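Local coordinates for adenylate cyclase-like protein (Chlamydia trachomatis, PDB 3GQS) that is of unknown function but carries, in the crystallised piece, an FHA domain, a beta sandwich that in many relatives recognises phosphothreonine peptides, at residues F5-L10 against A50-G55; V60-L65 against T95-V100. All blocks are in the same frame, centred on the assembly; numbering follows the deposited sequence.

How the contacts relate
Both contacts bridge the two sheets of the FHA beta sandwich, each pairing a strand of one sheet with a strand of the other. Strands 4-9 and 95-102 are neighbours in the six-stranded sheet, strands 50-54 and 60-64 in the facing one, so contact 1 and contact 2 lie side by side, their centres about 5 Å apart. The backbones join them within each sheet: Lys8 N lies 2.8 Å from Leu98 O and Lys51 N lies 2.9 Å from Glu63 O, both probable hydrogen bonds. Side chains connect them too, since Val60 of contact 2 touches Phe5 and Ile52 of contact 1. The model thus shows one continuous apolar interior.

Contact 1 of 2, residues F5-L10 against A50-G55; sequences FLLKVL and AKIIIG
Leu7 and Ile52 meet through single methyl groups, Leu7 CD1 lying 3.4 Å from Ile52 CD1. That is tighter than ordinary van der Waals contact. The two side chains approach at a slant. With CG anti to the backbone N (chi1 -179°), Leu7 directs CD1 to the isoleucine and CD2 away from it. Ile52 is stretched out, with CG1 anti to its own carbonyl carbon (chi1 -57°) and CD1 continuing the chain at chi2 176°, which carries the terminal methyl well out from its strand.

A second, looser pair sits two residues along. Here the short branch of Ile54 does the touching, Ile54 CG2 coming obliquely to the Phe5 ring, 4.3 Å from Phe5 CD2. Phe5 pairs with Ile54 and Leu7 with Ile52, so the two strands run in opposite senses across the interior, too far apart for backbone pairing. This is face-to-face packing of the two sheets in the core of the FHA beta sandwich, and all four touching residues are buried.

Leu21 of strand 18-21 packs against Leu7, Ile52 and Ile54 alike. On the other flank Phe5 touches Leu99 and Leu7 touches Phe97 of strand 95-102.

Contact 2 of 2, residues V60-L65 against T95-V100; sequences VLIEDL and TLFLLV
Leu99 gives the most surface to this contact, and it does so through one methyl. Leu99 CD1 comes up to the fork of Val60, 4.0 Å from Val60 CG2 and 4.1 Å from Val60 CG1, so the leucine touches both valine branches almost equally. The two side chains reach toward each other tip to tip from facing strands. Val60 presents its fork because CG1 stands anti to the backbone N (chi1 -171°) and CG2 anti to the carbonyl carbon, which sends both methyls forward into the interior.

Ile62, two residues further along the same strand, uses its longer branch. Ile62 CD1 ends 4.1 Å from Phe97 CZ and meets the ring at its edge, near the ring plane. Phe97 starts from a CB that does not aim at the opposing strand; with chi1 75° CG sits between the backbone N and the carbonyl carbon, and the ring then extends far enough to bring CZ to the isoleucine. Around this pair, Val90 of strand 90-92 touches both Ile62 and Phe97, and Leu92 of the same strand also packs on Phe97.

All four touching residues are buried, and everything that meets between the segments is carbon. Cohesion between the sheets here therefore rests on dispersion and the hydrophobic effect, while backbone hydrogen bonds, such as those of Leu61 with Ile53 and Ile62 with Ser82, run within the sheet.

Contact 1 of 2, residues F5-L10 against A50-G55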
# COMPACT_ATOMS: atom_id res chain seq x y z
N PHE A 5 2.92 -2.22 -12.53
CA PHE A 5 2.01 -1.94 -11.40
C PHE A 5 2.04 -0.48 -11.01
O PHE A 5 3.08 0.14 -10.99
CB PHE A 5 2.39 -2.72 -10.13
CG PHE A 5 2.22 -4.21 -10.24
CD1 PHE A 5 1.00 -4.82 -9.96
CD2 PHE A 5 3.32 -5.03 -10.58
CE1 PHE A 5 0.84 -6.23 -10.04
CE2 PHE A 5 3.19 -6.41 -10.65
CZ PHE A 5 1.94 -7.02 -10.38
N LEU A 6 0.88 0.02 -10.60
CA LEU A 6 0.76 1.39 -10.08
C LEU A 6 -0.10 1.37 -8.84
O LEU A 6 -1.05 0.63 -8.75
CB LEU A 6 0.19 2.37 -11.15
CG LEU A 6 1.12 2.69 -12.32
CD1 LEU A 6 0.69 1.92 -13.62
CD2 LEU A 6 1.21 4.21 -12.54
N LEU A 7 0.25 2.19 -7.86
CA LEU A 7 -0.54 2.28 -6.68
C LEU A 7 -1.44 3.51 -6.90
O LEU A 7 -0.94 4.60 -7.13
CB LEU A 7 0.34 2.43 -5.43
CG LEU A 7 -0.43 2.50 -4.08
CD1 LEU A 7 0.35 2.02 -2.91
CD2 LEU A 7 -0.86 3.88 -3.79
N LYS A 8 -2.74 3.34 -6.89
CA LYS A 8 -3.58 4.56 -6.95
C LYS A 8 -4.35 4.77 -5.63
O LYS A 8 -4.99 3.87 -5.13
CB LYS A 8 -4.47 4.66 -8.19
CG LYS A 8 -5.33 3.55 -8.49
CD LYS A 8 -6.33 3.87 -9.66
CE LYS A 8 -5.64 4.14 -11.02
NZ LYS A 8 -6.59 4.35 -12.17
N VAL A 9 -4.24 5.95 -5.09
CA VAL A 9 -5.06 6.36 -3.92
C VAL A 9 -6.49 6.77 -4.35
O VAL A 9 -6.66 7.63 -5.20
CB VAL A 9 -4.44 7.52 -3.23
CG1 VAL A 9 -5.36 8.03 -2.01
CG2 VAL A 9 -3.02 7.19 -2.77
N LEU A 10 -7.49 6.13 -3.73
CA LEU A 10 -8.91 6.24 -4.07
C LEU A 10 -9.65 7.31 -3.27
O LEU A 10 -10.63 7.88 -3.77
CB LEU A 10 -9.63 4.91 -3.87
CG LEU A 10 -9.03 3.73 -4.68
CD1 LEU A 10 -9.57 2.34 -4.30
CD2 LEU A 10 -9.15 4.03 -6.18
N ALA A 50 2.61 0.34 6.26
CA ALA A 50 2.49 -0.84 5.40
C ALA A 50 3.69 -0.81 4.47
O ALA A 50 4.18 0.24 4.13
CB ALA A 50 1.19 -0.82 4.56
N LYS A 51 4.10 -1.99 4.05
CA LYS A 51 5.18 -2.12 3.11
C LYS A 51 4.73 -2.95 1.94
O LYS A 51 4.07 -3.93 2.13
CB LYS A 51 6.38 -2.79 3.77
CG LYS A 51 7.61 -2.52 2.99
CD LYS A 51 8.86 -2.17 3.85
CE LYS A 51 9.33 -3.26 4.66
NZ LYS A 51 10.41 -2.74 5.63
N ILE A 52 5.06 -2.50 0.75
CA ILE A 52 4.62 -3.18 -0.47
C ILE A 52 5.86 -3.64 -1.21
O ILE A 52 6.71 -2.85 -1.57
CB ILE A 52 3.73 -2.25 -1.38
CG1 ILE A 52 2.53 -1.75 -0.58
CG2 ILE A 52 3.31 -2.96 -2.73
CD1 ILE A 52 1.63 -0.73 -1.37
N ILE A 53 5.96 -4.93 -1.39
CA ILE A 53 7.13 -5.55 -1.98
C ILE A 53 6.75 -6.10 -3.32
O ILE A 53 5.92 -6.99 -3.44
CB ILE A 53 7.67 -6.67 -1.08
CG1 ILE A 53 8.25 -6.07 0.20
CG2 ILE A 53 8.76 -7.53 -1.82
CD1 ILE A 53 7.95 -6.89 1.44
N ILE A 54 7.35 -5.56 -4.36
CA ILE A 54 7.07 -6.08 -5.70
C ILE A 54 8.20 -7.01 -6.04
O ILE A 54 9.35 -6.61 -6.13
CB ILE A 54 6.90 -4.98 -6.76
CG1 ILE A 54 5.60 -4.19 -6.45
CG2 ILE A 54 6.77 -5.60 -8.15
CD1 ILE A 54 5.85 -2.95 -5.84
N GLY A 55 7.85 -8.29 -6.15
CA GLY A 55 8.81 -9.31 -6.49
C GLY A 55 9.16 -9.15 -7.95
O GLY A 55 8.53 -8.41 -8.69

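Contact 2 of 2, residues V60-L65 against T95-V100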
# COMPACT_ATOMS: atom_id res chain seq x y z
N VAL A 60 3.02 -9.61 -5.82
CA VAL A 60 3.09 -8.55 -4.84
C VAL A 60 2.78 -9.04 -3.44
O VAL A 60 1.89 -9.84 -3.25
CB VAL A 60 2.15 -7.37 -5.19
CG1 VAL A 60 2.42 -6.20 -4.28
CG2 VAL A 60 2.34 -6.93 -6.61
N LEU A 61 3.51 -8.52 -2.47
CA LEU A 61 3.22 -8.81 -1.07
C LEU A 61 2.96 -7.52 -0.34
O LEU A 61 3.53 -6.48 -0.63
CB LEU A 61 4.39 -9.55 -0.40
CG LEU A 61 4.62 -11.01 -0.84
CD1 LEU A 61 6.10 -11.46 -0.58
CD2 LEU A 61 3.64 -11.98 -0.15
N ILE A 62 2.08 -7.59 0.62
CA ILE A 62 1.86 -6.44 1.47
C ILE A 62 2.04 -6.92 2.89
O ILE A 62 1.81 -8.06 3.22
CB ILE A 62 0.48 -5.81 1.29
CG1 ILE A 62 0.35 -4.59 2.22
CG2 ILE A 62 -0.62 -6.85 1.54
CD1 ILE A 62 -0.53 -3.44 1.64
N GLU A 63 2.46 -5.97 3.71
CA GLU A 63 2.95 -6.27 5.03
C GLU A 63 2.55 -5.14 5.96
O GLU A 63 2.68 -3.99 5.60
CB GLU A 63 4.46 -6.29 4.90
CG GLU A 63 5.18 -6.80 6.00
CD GLU A 63 6.61 -7.12 5.59
OE1 GLU A 63 7.36 -6.17 5.25
OE2 GLU A 63 6.94 -8.31 5.56
N ASP A 64 2.11 -5.48 7.14
CA ASP A 64 1.80 -4.50 8.17
C ASP A 64 3.03 -4.17 9.03
O ASP A 64 3.67 -5.06 9.54
CB ASP A 64 0.68 -5.04 9.05
CG ASP A 64 0.18 -4.01 10.04
OD1 ASP A 64 0.62 -2.83 10.00
OD2 ASP A 64 -0.67 -4.38 10.87
N LEU A 65 3.35 -2.88 9.18
CA LEU A 65 4.56 -2.46 9.92
C LEU A 65 4.26 -2.00 11.34
O LEU A 65 4.65 -0.92 11.75
CB LEU A 65 5.28 -1.33 9.19
CG LEU A 65 5.67 -1.57 7.73
CD1 LEU A 65 6.22 -0.25 7.19
CD2 LEU A 65 6.69 -2.71 7.59
N THR A 95 -7.91 5.87 4.65
CA THR A 95 -7.43 5.97 3.29
C THR A 95 -7.60 4.62 2.53
O THR A 95 -7.44 3.55 3.07
CB THR A 95 -5.98 6.51 3.27
OG1 THR A 95 -5.99 7.87 3.73
CG2 THR A 95 -5.38 6.45 1.87
N LEU A 96 -7.97 4.72 1.27
CA LEU A 96 -8.24 3.56 0.43
C LEU A 96 -7.27 3.61 -0.74
O LEU A 96 -6.98 4.66 -1.25
CB LEU A 96 -9.69 3.58 -0.07
CG LEU A 96 -10.83 3.36 0.93
CD1 LEU A 96 -12.26 3.50 0.23
CD2 LEU A 96 -10.72 2.03 1.70
N PHE A 97 -6.72 2.47 -1.10
CA PHE A 97 -5.92 2.39 -2.33
C PHE A 97 -5.96 1.04 -2.97
O PHE A 97 -6.43 0.05 -2.40
CB PHE A 97 -4.49 2.83 -2.09
CG PHE A 97 -3.64 1.84 -1.34
CD1 PHE A 97 -3.03 0.77 -2.01
CD2 PHE A 97 -3.40 2.01 0.00
CE1 PHE A 97 -2.18 -0.11 -1.36
CE2 PHE A 97 -2.57 1.10 0.68
CZ PHE A 97 -1.95 0.04 -0.03
N LEU A 98 -5.50 1.00 -4.20
CA LEU A 98 -5.36 -0.29 -4.89
C LEU A 98 -4.27 -0.27 -5.92
O LEU A 98 -3.76 0.80 -6.28
CB LEU A 98 -6.68 -0.78 -5.50
CG LEU A 98 -7.36 -0.06 -6.65
CD1 LEU A 98 -6.45 0.36 -7.78
CD2 LEU A 98 -8.38 -1.05 -7.14
N LEU A 99 -3.90 -1.47 -6.32
CA LEU A 99 -2.93 -1.67 -7.37
C LEU A 99 -3.68 -1.96 -8.62
O LEU A 99 -4.61 -2.75 -8.63
CB LEU A 99 -1.95 -2.86 -7.14
CG LEU A 99 -0.87 -2.71 -6.06
CD1 LEU A 99 0.40 -3.43 -6.54
CD2 LEU A 99 -0.56 -1.21 -5.69
N VAL A 100 -3.21 -1.30 -9.66
CA VAL A 100 -3.54 -1.67 -11.00
C VAL A 100 -2.31 -2.25 -11.68
O VAL A 100 -1.16 -1.92 -11.34
CB VAL A 100 -4.12 -0.49 -11.77
CG1 VAL A 100 -5.51 -0.22 -11.24
CG2 VAL A 100 -3.17 0.73 -11.67